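Local coordinates for protein toll-like receptor 13 (Mus musculus, PDB 4Z0C) that serves as an innate immune receptor that recognises and binds single-stranded bacterial 23S rRNA and signals through MYD88 and TRAF6 to activate NF-kappa-B, at residues L231-G235 against T236-L240; G264-M268 against K269-H273; C272-L275 against G276-K280; L284-K288 against N289-A293. All blocks are in the same frame, centred on the assembly; numbering follows the deposited sequence.

Overall arrangement
The four contacts follow one another through consecutive leucine-rich repeats (LRR 9 to LRR 11) of the receptor's ectodomain. Interactions 2 and 3 share helix 268-275, the first at its start and the second at its finish. Interaction 1 packs on this helix through Leu-240, whose CD2 lies 3.7 Å from CD2 of Leu-274. Interactions 2 and 4, with centres about 10 Å apart, are joined by a probable hydrogen bond of 2.8 Å from Leu-266 N to Val-290 O, and both touch the same N-acetylglucosamine, of chain O. None of them reaches the bound RNA: the nearest atoms are about 18 Å away for interaction 4 and about 30 Å for interaction 3.

Interaction 1: L231-G235 against T236-L240; sequences LNLSG and TVIKL. With NAG (2-acetamido-2-deoxy-beta-D-glucopyranose), chain F.
Leu-233 and Thr-236 close a type II beta turn in which the chain leaves strand 230-232. The 231-235 segment ends in the turn and the 236-240 segment carries on from it without regular structure. Thr-236 N donates to Leu-233 O over 3.2 Å, approaching from above the carbonyl plane. Gly-235 occupies the third turn position with a positive phi of 77°, a conformation that suits glycine. Before the turn, Asn-232 OD1 accepts from Ser-234 N at 3.1 Å, in the plane of the amide carbonyl, and forms an Asx turn. The same amide carries the sugar: its ND2 is bonded covalently to C1 of the N-acetylglucosamine of chain F, 1.4 Å away, and the sugar is also hydrogen-bonded to Asp-255 of the next strand.

On the inner side, methyl meets methyl. Leu-233 CD1 lies 3.7 Å from Ile-238 CD1 and 3.9 Å from Ile-238 CG2, the two side chains crossing at about a right angle. Ile-238 keeps CG1 anti to the backbone N (chi1 180°), and with the second torsion also extended its CD1 is carried to the leucine. Thr-236 lies where the LRR consensus has its asparagine, and its OG1 bonds to Ala-209 O in the preceding repeat.

Polar and apolar work is thus divided. Leu-233 and Ile-238 pack in the interior, whereas the Asn-232 amide, with its oxygen tied to the backbone and its nitrogen to the sugar, is probably restricted in rotation and may thereby orient the first sugar.

Interaction 2: G264-M268 against K269-H273; sequences GHLDM and KTVCH. With NAG (2-acetamido-2-deoxy-beta-D-glucopyranose), chain O.
Met-268 O receives the shortest protein hydrogen bond here, 2.8 Å from Cys-272 N, as the first turn of helix 268-275 winds up. One residue earlier Asp-267 O accepts from Val-271 N at 3.0 Å in an almost straight bond (175°). Asp-267 is the N-cap: with CG anti to its own backbone N (chi1 -169°), the carboxylate reaches forward to the first turn, and OD1 uses its anti lone pair to take Lys-269 N at 3.0 Å. The ammonium group of Lys-269 makes no salt bridge with it, NZ standing 6.4 Å from OD1.

Under the cap the contact is apolar. Val-271 CG2 touches Leu-266 CB and Met-268 CE, each at 3.9 Å; the leucine crosses the valine, while the methionine, bent at chi2 and chi3, runs alongside it. Cys-272 SG, which forms a disulfide with Cys-302, also passes close to Met-268 O.

At the other end of the segment, His-265 N donates to O6 of the N-acetylglucosamine of chain O at 2.9 Å, and this oxygen also lies over one face of the imidazole, 3.3 Å above its plane and toward the rim. ND1 of that ring has a weak bond to Asn-289 O.

The OD1 bond supplies an acceptor for Lys-269 N, which lacks one within the helix, and probably helps define where helix 268-275 begins. The carboxylate's negative charge probably also favours the amino end.

Interaction 3: C272-L275 against G276-K280; sequences CHLL and GNLPK
Cys-272 O, the first of four successive carbonyls at the end of helix 268-275, accepts from Gly-276 N at 2.8 Å in a regular i to i+4 bond. From there the pattern tightens. Leu-274 O takes Asn-277 N at 3.1 Å, and Leu-275 O takes Leu-278 N at 3.2 Å, both donors lying well above the carbonyl planes rather than on a lone pair. The second of these bonds closes a type I beta turn from Leu-275 to Leu-278, which carries the chain off the helix and on toward strand 283-285. The carbonyl skipped by the backbone, His-273 O, has a side-chain partner instead: Asn-277 ND2 reaches it at 3.2 Å, a weak bond with an N-H...O angle of 129°. With CG beside the backbone N (chi1 -72°), the amide of Asn-277 is swung back over the helix end, and its ND2 stands obliquely to the His-273 ring, 4.3 Å from CE1. The backbone oxygen of Asn-277 is taken by Gln-249 NE2, from the loop before strand 253-255.

Looser apolar contact lies beneath the turn. Leu-278 CD1 comes within 4.3 Å of Leu-275 CD1 and 4.4 Å of Leu-274 CG, and both helix leucines also pack on Met-254 of strand 253-255. The disulfide from Cys-272 to Cys-302 ties the same helix to the next one.

All four carbonyls from Cys-272 to Leu-275 find a donor within the turn, that of His-273 only weakly, so the helix ends with its last acceptors largely paired, and the partial negative charge expected at its carboxyl end is probably offset by the N-H groups gathered there.

Interaction 4: L284-K288 against N289-A293; sequences LVFQK and NVTNA. With NAG (2-acetamido-2-deoxy-beta-D-glucopyranose), chain O.
Phe-286 presents one ring face to Val-290 and the opposite one to Leu-284. CG1 of the valine stands over the ring centre, 3.3 Å from the centroid and only 7° off the ring normal, a close CH-pi contact; CD2 of the leucine lies 3.9 Å above the other face, displaced toward the rim. Thr-291 comes in obliquely, its CB 4.1 Å from Phe-286 CE2. The first torsion of Val-290, 119°, is nearly eclipsed, which may reflect strain in this tight packing or uncertainty in the placement of the side chain. Round about, Met-268 and Val-271 of helix 268-275 and Leu-299 of helix 293-302 pack on the phenyl group.

No hydrogen bond joins the two segments directly. Between them the backbone turns through Lys-288 and Asn-289, both with positive phi, and its polar groups look to neighbouring repeats: Lys-288 O accepts from Asn-258, while Asn-313 accepts from Val-290 N and donates to Phe-286 O. Asn-289 ND2 donates to Leu-261 O of the preceding repeat. Asn-289 is a predicted N-glycosylation site, yet its ND2 lies 2.9 Å from C1 of the N-acetylglucosamine of chain O, too long for a glycosidic bond. The geometry of this link is therefore doubtful, and with it the apparent hydrogen bond from Asn-289 ND2 to O5 of that sugar.

A phenylalanine just after the strand, buried against the helices of the convex side and followed by a consensus asparagine whose amide bonds the backbone of an adjacent coil, is characteristic of the leucine-rich-repeat solenoid, whose consensus asparagines form a ladder; Asn-289 ND2 to Leu-261 O is one rung.

Interaction 1: L231-G235 against T236-L240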
loop_
_atom_site.group_PDB
_atom_site.type_symbol
_atom_site.label_atom_id
_atom_site.label_comp_id
_atom_site.label_asym_id
_atom_site.label_seq_id
_atom_site.Cartn_x
_atom_site.Cartn_y
_atom_site.Cartn_z
ATOM N N LEU A 231 0.336 -3.335 -45.852
ATOM C CA LEU A 231 -0.458 -4.540 -45.982
ATOM C C LEU A 231 -0.246 -5.338 -44.705
ATOM O O LEU A 231 0.877 -5.623 -44.337
ATOM C CB LEU A 231 -0.049 -5.333 -47.242
ATOM C CG LEU A 231 -0.741 -6.677 -47.450
ATOM C CD1 LEU A 231 -2.235 -6.481 -47.557
ATOM C CD2 LEU A 231 -0.184 -7.382 -48.683
ATOM N N ASN A 232 -1.331 -5.649 -44.007
ATOM C CA ASN A 232 -1.245 -6.361 -42.746
ATOM C C ASN A 232 -1.749 -7.784 -42.884
ATOM O O ASN A 232 -2.949 -8.018 -43.001
ATOM C CB ASN A 232 -2.039 -5.611 -41.665
ATOM C CG ASN A 232 -1.641 -6.023 -40.262
ATOM O OD1 ASN A 232 -1.184 -7.145 -40.042
ATOM N ND2 ASN A 232 -1.799 -5.106 -39.305
ATOM N N LEU A 233 -0.818 -8.727 -42.882
ATOM C CA LEU A 233 -1.134 -10.147 -42.994
ATOM C C LEU A 233 -0.718 -10.909 -41.718
ATOM O O LEU A 233 -0.414 -12.105 -41.760
ATOM C CB LEU A 233 -0.417 -10.738 -44.213
ATOM C CG LEU A 233 -0.840 -10.252 -45.606
ATOM C CD1 LEU A 233 -0.027 -10.958 -46.661
ATOM C CD2 LEU A 233 -2.339 -10.386 -45.872
ATOM N N SER A 234 -0.660 -10.193 -40.602
ATOM C CA SER A 234 -0.291 -10.769 -39.299
ATOM C C SER A 234 -1.283 -11.839 -38.832
ATOM O O SER A 234 -2.472 -11.555 -38.656
ATOM C CB SER A 234 -0.172 -9.664 -38.240
ATOM O OG SER A 234 0.230 -10.187 -36.984
ATOM N N GLY A 235 -0.797 -13.064 -38.637
ATOM C CA GLY A 235 -1.645 -14.150 -38.172
ATOM C C GLY A 235 -2.529 -14.733 -39.259
ATOM O O GLY A 235 -3.434 -15.530 -38.991
ATOM N N THR A 236 -2.267 -14.339 -40.497
ATOM C CA THR A 236 -3.048 -14.825 -41.631
ATOM C C THR A 236 -2.253 -15.854 -42.409
ATOM O O THR A 236 -1.134 -15.577 -42.847
ATOM C CB THR A 236 -3.413 -13.693 -42.579
ATOM O OG1 THR A 236 -4.212 -12.733 -41.881
ATOM C CG2 THR A 236 -4.187 -14.233 -43.767
ATOM N N VAL A 237 -2.826 -17.039 -42.581
ATOM C CA VAL A 237 -2.123 -18.086 -43.299
ATOM C C VAL A 237 -2.293 -17.872 -44.800
ATOM O O VAL A 237 -3.338 -18.178 -45.370
ATOM C CB VAL A 237 -2.628 -19.481 -42.911
ATOM C CG1 VAL A 237 -1.507 -20.510 -43.108
ATOM C CG2 VAL A 237 -3.067 -19.488 -41.465
ATOM N N ILE A 238 -1.247 -17.366 -45.439
ATOM C CA ILE A 238 -1.318 -17.014 -46.845
ATOM C C ILE A 238 -0.156 -17.622 -47.631
ATOM O O ILE A 238 0.999 -17.533 -47.223
ATOM C CB ILE A 238 -1.314 -15.486 -47.014
ATOM C CG1 ILE A 238 -1.381 -15.101 -48.484
ATOM C CG2 ILE A 238 -0.080 -14.865 -46.363
ATOM C CD1 ILE A 238 -1.534 -13.625 -48.681
ATOM N N LYS A 239 -0.469 -18.283 -48.737
ATOM C CA LYS A 239 0.574 -18.817 -49.605
ATOM C C LYS A 239 1.305 -17.642 -50.258
ATOM O O LYS A 239 0.836 -17.092 -51.251
ATOM C CB LYS A 239 -0.040 -19.741 -50.665
ATOM C CG LYS A 239 0.962 -20.349 -51.636
ATOM C CD LYS A 239 0.322 -21.416 -52.520
ATOM C CE LYS A 239 1.196 -21.744 -53.731
ATOM N NZ LYS A 239 0.534 -22.712 -54.649
ATOM N N LEU A 240 2.453 -17.266 -49.705
ATOM C CA LEU A 240 3.144 -16.045 -50.127
ATOM C C LEU A 240 3.622 -16.008 -51.589
ATOM O O LEU A 240 3.871 -14.925 -52.125
ATOM C CB LEU A 240 4.306 -15.719 -49.182
ATOM C CG LEU A 240 3.885 -14.955 -47.916
ATOM C CD1 LEU A 240 3.807 -15.870 -46.694
ATOM C CD2 LEU A 240 4.785 -13.763 -47.652
HETATM C C1 NAG F . -1.500 -5.609 -37.979
HETATM C C2 NAG F . -0.746 -4.517 -37.233
HETATM C C3 NAG F . -0.511 -4.886 -35.767
HETATM C C4 NAG F . -1.813 -5.358 -35.144
HETATM C C5 NAG F . -2.264 -6.553 -35.977
HETATM C C6 NAG F . -3.425 -7.331 -35.385
HETATM C C7 NAG F . 0.809 -3.072 -38.302
HETATM C C8 NAG F . 2.169 -2.828 -38.887
HETATM N N2 NAG F . 0.520 -4.299 -37.901
HETATM O O3 NAG F . 0.024 -3.798 -35.056
HETATM O O4 NAG F . -1.621 -5.664 -33.785
HETATM O O5 NAG F . -2.627 -6.022 -37.227
HETATM O O6 NAG F . -4.322 -6.385 -34.853
HETATM O O7 NAG F . -0.013 -2.168 -38.181
#

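Interaction 2: G264-M268 against K269-H273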
loop_
_atom_site.group_PDB
_atom_site.type_symbol
_atom_site.label_atom_id
_atom_site.label_comp_id
_atom_site.label_asym_id
_atom_site.label_seq_id
_atom_site.Cartn_x
_atom_site.Cartn_y
_atom_site.Cartn_z
ATOM N N GLY A 264 5.815 -21.702 -36.764
ATOM C CA GLY A 264 7.193 -21.933 -37.152
ATOM C C GLY A 264 7.757 -20.930 -38.133
ATOM O O GLY A 264 7.051 -20.054 -38.618
ATOM N N HIS A 265 9.043 -21.077 -38.430
ATOM C CA HIS A 265 9.757 -20.121 -39.266
ATOM C C HIS A 265 9.163 -20.050 -40.670
ATOM O O HIS A 265 8.619 -21.034 -41.174
ATOM C CB HIS A 265 11.235 -20.509 -39.378
ATOM C CG HIS A 265 11.924 -20.692 -38.062
ATOM N ND1 HIS A 265 11.355 -20.327 -36.860
ATOM C CD2 HIS A 265 13.135 -21.218 -37.763
ATOM C CE1 HIS A 265 12.191 -20.611 -35.878
ATOM N NE2 HIS A 265 13.279 -21.151 -36.397
ATOM N N LEU A 266 9.261 -18.876 -41.285
ATOM C CA LEU A 266 8.886 -18.704 -42.687
ATOM C C LEU A 266 10.089 -19.069 -43.554
ATOM O O LEU A 266 11.232 -18.937 -43.119
ATOM C CB LEU A 266 8.460 -17.257 -42.959
ATOM C CG LEU A 266 7.150 -16.722 -42.370
ATOM C CD1 LEU A 266 6.868 -15.248 -42.787
ATOM C CD2 LEU A 266 5.974 -17.623 -42.746
ATOM N N ASP A 267 9.827 -19.506 -44.781
ATOM C CA ASP A 267 10.883 -19.806 -45.741
ATOM C C ASP A 267 11.484 -18.495 -46.237
ATOM O O ASP A 267 10.872 -17.817 -47.055
ATOM C CB ASP A 267 10.279 -20.578 -46.921
ATOM C CG ASP A 267 11.333 -21.162 -47.853
ATOM O OD1 ASP A 267 12.351 -20.475 -48.113
ATOM O OD2 ASP A 267 11.127 -22.305 -48.342
ATOM N N MET A 268 12.681 -18.140 -45.770
ATOM C CA MET A 268 13.278 -16.855 -46.157
ATOM C C MET A 268 13.478 -16.689 -47.653
ATOM O O MET A 268 13.531 -15.565 -48.151
ATOM C CB MET A 268 14.609 -16.600 -45.441
ATOM C CG MET A 268 14.485 -16.035 -44.044
ATOM S SD MET A 268 13.355 -14.638 -43.937
ATOM C CE MET A 268 11.946 -15.505 -43.242
ATOM N N LYS A 269 13.576 -17.801 -48.374
ATOM C CA LYS A 269 13.748 -17.733 -49.818
ATOM C C LYS A 269 12.469 -17.185 -50.449
ATOM O O LYS A 269 12.516 -16.263 -51.261
ATOM C CB LYS A 269 14.132 -19.106 -50.382
ATOM C CG LYS A 269 15.008 -19.066 -51.637
ATOM C CD LYS A 269 15.561 -20.461 -51.985
ATOM C CE LYS A 269 15.082 -20.975 -53.338
ATOM N NZ LYS A 269 15.202 -22.463 -53.452
ATOM N N THR A 270 11.328 -17.732 -50.047
ATOM C CA THR A 270 10.046 -17.210 -50.488
ATOM C C THR A 270 9.888 -15.743 -50.096
ATOM O O THR A 270 9.594 -14.887 -50.924
ATOM C CB THR A 270 8.898 -17.963 -49.834
ATOM O OG1 THR A 270 9.095 -19.374 -49.992
ATOM C CG2 THR A 270 7.551 -17.506 -50.445
ATOM N N VAL A 271 10.102 -15.465 -48.816
ATOM C CA VAL A 271 9.953 -14.122 -48.277
ATOM C C VAL A 271 10.831 -13.116 -49.036
ATOM O O VAL A 271 10.356 -12.071 -49.461
ATOM C CB VAL A 271 10.255 -14.089 -46.742
ATOM C CG1 VAL A 271 10.139 -12.687 -46.213
ATOM C CG2 VAL A 271 9.288 -15.008 -45.983
ATOM N N CYS A 272 12.105 -13.432 -49.214
ATOM C CA CYS A 272 13.005 -12.508 -49.891
ATOM C C CYS A 272 12.635 -12.304 -51.366
ATOM O O CYS A 272 12.820 -11.207 -51.911
ATOM C CB CYS A 272 14.454 -12.972 -49.771
ATOM S SG CYS A 272 15.223 -12.628 -48.182
ATOM N N HIS A 273 12.111 -13.345 -52.009
ATOM C CA HIS A 273 11.705 -13.204 -53.414
ATOM C C HIS A 273 10.605 -12.154 -53.551
ATOM O O HIS A 273 10.575 -11.393 -54.520
ATOM C CB HIS A 273 11.259 -14.537 -54.049
ATOM C CG HIS A 273 10.829 -14.399 -55.475
ATOM N ND1 HIS A 273 11.674 -13.939 -56.465
ATOM C CD2 HIS A 273 9.628 -14.597 -56.072
ATOM C CE1 HIS A 273 11.020 -13.886 -57.611
ATOM N NE2 HIS A 273 9.776 -14.279 -57.400
HETATM C C1 NAG O . 10.307 -22.725 -33.476
HETATM C C2 NAG O . 9.237 -23.393 -32.641
HETATM C C3 NAG O . 9.618 -24.862 -32.650
HETATM C C4 NAG O . 9.659 -25.363 -34.110
HETATM C C5 NAG O . 10.216 -24.327 -35.120
HETATM C C6 NAG O . 9.716 -24.546 -36.545
HETATM C C7 NAG O . 8.032 -22.586 -30.680
HETATM C C8 NAG O . 8.110 -21.749 -29.445
HETATM N N2 NAG O . 9.171 -22.781 -31.327
HETATM O O3 NAG O . 8.700 -25.579 -31.855
HETATM O O4 NAG O . 10.442 -26.544 -34.173
HETATM O O5 NAG O . 9.914 -22.978 -34.795
HETATM O O6 NAG O . 10.230 -23.515 -37.360
HETATM O O7 NAG O . 6.959 -23.060 -31.029
#

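Interaction 3: C272-L275 against G276-K280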
loop_
_atom_site.group_PDB
_atom_site.type_symbol
_atom_site.label_atom_id
_atom_site.label_comp_id
_atom_site.label_asym_id
_atom_site.label_seq_id
_atom_site.Cartn_x
_atom_site.Cartn_y
_atom_site.Cartn_z
ATOM N N CYS A 272 12.105 -13.432 -49.214
ATOM C CA CYS A 272 13.005 -12.508 -49.891
ATOM C C CYS A 272 12.635 -12.304 -51.366
ATOM O O CYS A 272 12.820 -11.207 -51.911
ATOM C CB CYS A 272 14.454 -12.972 -49.771
ATOM S SG CYS A 272 15.223 -12.628 -48.182
ATOM N N HIS A 273 12.111 -13.345 -52.009
ATOM C CA HIS A 273 11.705 -13.204 -53.414
ATOM C C HIS A 273 10.605 -12.154 -53.551
ATOM O O HIS A 273 10.575 -11.393 -54.520
ATOM C CB HIS A 273 11.259 -14.537 -54.049
ATOM C CG HIS A 273 10.829 -14.399 -55.475
ATOM N ND1 HIS A 273 11.674 -13.939 -56.465
ATOM C CD2 HIS A 273 9.628 -14.597 -56.072
ATOM C CE1 HIS A 273 11.020 -13.886 -57.611
ATOM N NE2 HIS A 273 9.776 -14.279 -57.400
ATOM N N LEU A 274 9.713 -12.122 -52.567
ATOM C CA LEU A 274 8.664 -11.111 -52.504
ATOM C C LEU A 274 9.240 -9.750 -52.124
ATOM O O LEU A 274 9.187 -8.798 -52.906
ATOM C CB LEU A 274 7.598 -11.515 -51.481
ATOM C CG LEU A 274 6.485 -10.510 -51.182
ATOM C CD1 LEU A 274 5.735 -10.137 -52.466
ATOM C CD2 LEU A 274 5.542 -11.069 -50.139
ATOM N N LEU A 275 9.793 -9.682 -50.916
ATOM C CA LEU A 275 10.247 -8.433 -50.306
ATOM C C LEU A 275 11.338 -7.729 -51.118
ATOM O O LEU A 275 11.406 -6.492 -51.140
ATOM C CB LEU A 275 10.744 -8.700 -48.879
ATOM C CG LEU A 275 9.768 -8.468 -47.727
ATOM C CD1 LEU A 275 8.357 -8.952 -48.054
ATOM C CD2 LEU A 275 10.288 -9.142 -46.471
ATOM N N GLY A 276 12.205 -8.519 -51.752
ATOM C CA GLY A 276 13.306 -7.984 -52.533
ATOM C C GLY A 276 12.875 -7.151 -53.730
ATOM O O GLY A 276 13.652 -6.343 -54.245
ATOM N N ASN A 277 11.633 -7.332 -54.168
ATOM C CA ASN A 277 11.101 -6.575 -55.305
ATOM C C ASN A 277 10.111 -5.470 -54.945
ATOM O O ASN A 277 9.336 -5.029 -55.792
ATOM C CB ASN A 277 10.481 -7.517 -56.322
ATOM C CG ASN A 277 11.523 -8.324 -57.067
ATOM O OD1 ASN A 277 12.462 -7.768 -57.641
ATOM N ND2 ASN A 277 11.394 -9.643 -57.011
ATOM N N LEU A 278 10.134 -5.029 -53.688
ATOM C CA LEU A 278 9.283 -3.925 -53.270
ATOM C C LEU A 278 10.161 -2.727 -52.925
ATOM O O LEU A 278 10.654 -2.614 -51.807
ATOM C CB LEU A 278 8.436 -4.354 -52.076
ATOM C CG LEU A 278 7.662 -5.649 -52.322
ATOM C CD1 LEU A 278 7.051 -6.165 -51.032
ATOM C CD2 LEU A 278 6.596 -5.428 -53.379
ATOM N N PRO A 279 10.374 -1.835 -53.897
ATOM C CA PRO A 279 11.401 -0.793 -53.778
ATOM C C PRO A 279 11.064 0.308 -52.767
ATOM O O PRO A 279 11.933 1.116 -52.424
ATOM C CB PRO A 279 11.488 -0.222 -55.204
ATOM C CG PRO A 279 10.129 -0.476 -55.787
ATOM C CD PRO A 279 9.690 -1.796 -55.204
ATOM N N LYS A 280 9.824 0.350 -52.296
ATOM C CA LYS A 280 9.434 1.383 -51.348
ATOM C C LYS A 280 9.278 0.818 -49.917
ATOM O O LYS A 280 8.989 1.551 -48.981
ATOM C CB LYS A 280 8.145 2.059 -51.806
ATOM C CG LYS A 280 8.288 2.928 -53.051
ATOM C CD LYS A 280 9.196 4.108 -52.775
ATOM C CE LYS A 280 8.476 5.429 -53.006
ATOM N NZ LYS A 280 9.308 6.596 -52.569
#

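Interaction 4: L284-K288 against N289-A293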
loop_
_atom_site.group_PDB
_atom_site.type_symbol
_atom_site.label_atom_id
_atom_site.label_comp_id
_atom_site.label_asym_id
_atom_site.label_seq_id
_atom_site.Cartn_x
_atom_site.Cartn_y
_atom_site.Cartn_z
ATOM N N LEU A 284 9.033 -3.506 -41.815
ATOM C CA LEU A 284 8.664 -4.914 -41.783
ATOM C C LEU A 284 8.421 -5.377 -40.351
ATOM O O LEU A 284 9.336 -5.382 -39.519
ATOM C CB LEU A 284 9.737 -5.782 -42.469
ATOM C CG LEU A 284 9.445 -7.281 -42.402
ATOM C CD1 LEU A 284 8.141 -7.606 -43.102
ATOM C CD2 LEU A 284 10.587 -8.100 -42.960
ATOM N N VAL A 285 7.179 -5.761 -40.077
ATOM C CA VAL A 285 6.821 -6.354 -38.806
ATOM C C VAL A 285 6.828 -7.881 -38.953
ATOM O O VAL A 285 6.079 -8.462 -39.742
ATOM C CB VAL A 285 5.483 -5.788 -38.287
ATOM C CG1 VAL A 285 5.146 -6.355 -36.907
ATOM C CG2 VAL A 285 5.582 -4.263 -38.185
ATOM N N PHE A 286 7.680 -8.523 -38.167
ATOM C CA PHE A 286 8.126 -9.886 -38.438
ATOM C C PHE A 286 8.189 -10.682 -37.123
ATOM O O PHE A 286 9.266 -10.987 -36.617
ATOM C CB PHE A 286 9.508 -9.806 -39.099
ATOM C CG PHE A 286 9.759 -10.854 -40.146
ATOM C CD1 PHE A 286 8.810 -11.123 -41.121
ATOM C CD2 PHE A 286 10.971 -11.541 -40.179
ATOM C CE1 PHE A 286 9.045 -12.083 -42.092
ATOM C CE2 PHE A 286 11.218 -12.497 -41.145
ATOM C CZ PHE A 286 10.251 -12.768 -42.103
ATOM N N GLN A 287 7.012 -11.037 -36.606
ATOM C CA GLN A 287 6.852 -11.510 -35.235
ATOM C C GLN A 287 6.360 -12.939 -35.008
ATOM O O GLN A 287 5.738 -13.547 -35.870
ATOM C CB GLN A 287 5.889 -10.588 -34.485
ATOM C CG GLN A 287 6.361 -9.175 -34.339
ATOM C CD GLN A 287 5.452 -8.403 -33.405
ATOM O OE1 GLN A 287 4.305 -8.798 -33.183
ATOM N NE2 GLN A 287 5.976 -7.340 -32.803
ATOM N N LYS A 288 6.621 -13.433 -33.795
ATOM C CA LYS A 288 6.088 -14.709 -33.314
ATOM C C LYS A 288 6.715 -15.940 -33.974
ATOM O O LYS A 288 6.029 -16.761 -34.577
ATOM C CB LYS A 288 4.545 -14.751 -33.337
ATOM C CG LYS A 288 3.904 -13.843 -32.284
ATOM C CD LYS A 288 2.384 -14.025 -32.191
ATOM C CE LYS A 288 1.706 -12.834 -31.502
ATOM N NZ LYS A 288 0.209 -12.907 -31.529
ATOM N N ASN A 289 8.029 -16.053 -33.827
ATOM C CA ASN A 289 8.730 -17.279 -34.177
ATOM C C ASN A 289 8.713 -17.492 -35.677
ATOM O O ASN A 289 8.520 -18.595 -36.195
ATOM C CB ASN A 289 8.098 -18.455 -33.441
ATOM C CG ASN A 289 8.858 -19.725 -33.608
ATOM O OD1 ASN A 289 10.092 -19.739 -33.666
ATOM N ND2 ASN A 289 8.113 -20.816 -33.734
ATOM N N VAL A 290 8.951 -16.394 -36.365
ATOM C CA VAL A 290 8.883 -16.374 -37.801
ATOM C C VAL A 290 10.306 -16.591 -38.368
ATOM O O VAL A 290 10.474 -17.025 -39.497
ATOM C CB VAL A 290 8.191 -15.046 -38.235
ATOM C CG1 VAL A 290 9.091 -14.191 -39.089
ATOM C CG2 VAL A 290 6.889 -15.344 -38.938
ATOM N N THR A 291 11.324 -16.355 -37.548
ATOM C CA THR A 291 12.712 -16.469 -37.988
ATOM C C THR A 291 13.683 -16.765 -36.836
ATOM O O THR A 291 13.305 -16.735 -35.672
ATOM C CB THR A 291 13.179 -15.171 -38.680
ATOM O OG1 THR A 291 14.455 -15.376 -39.302
ATOM C CG2 THR A 291 13.316 -14.058 -37.658
ATOM N N ASN A 292 14.925 -17.088 -37.177
ATOM C CA ASN A 292 16.012 -17.124 -36.213
ATOM C C ASN A 292 17.130 -16.165 -36.615
ATOM O O ASN A 292 16.947 -15.376 -37.532
ATOM C CB ASN A 292 16.523 -18.552 -35.930
ATOM C CG ASN A 292 17.035 -19.292 -37.174
ATOM O OD1 ASN A 292 17.401 -18.699 -38.203
ATOM N ND2 ASN A 292 17.099 -20.617 -37.053
ATOM N N ALA A 293 18.271 -16.213 -35.930
ATOM C CA ALA A 293 19.333 -15.235 -36.179
ATOM C C ALA A 293 19.817 -15.279 -37.612
ATOM O O ALA A 293 20.107 -14.239 -38.212
ATOM C CB ALA A 293 20.495 -15.458 -35.252
HETATM C C1 NAG O . 10.307 -22.725 -33.476
HETATM C C2 NAG O . 9.237 -23.393 -32.641
HETATM C C3 NAG O . 9.618 -24.862 -32.650
HETATM C C4 NAG O . 9.659 -25.363 -34.110
HETATM C C5 NAG O . 10.216 -24.327 -35.120
HETATM C C6 NAG O . 9.716 -24.546 -36.545
HETATM C C7 NAG O . 8.032 -22.586 -30.680
HETATM C C8 NAG O . 8.110 -21.749 -29.445
HETATM N N2 NAG O . 9.171 -22.781 -31.327
HETATM O O3 NAG O . 8.700 -25.579 -31.855
HETATM O O4 NAG O . 10.442 -26.544 -34.173
HETATM O O5 NAG O . 9.914 -22.978 -34.795
HETATM O O6 NAG O . 10.230 -23.515 -37.360
HETATM O O7 NAG O . 6.959 -23.060 -31.029
#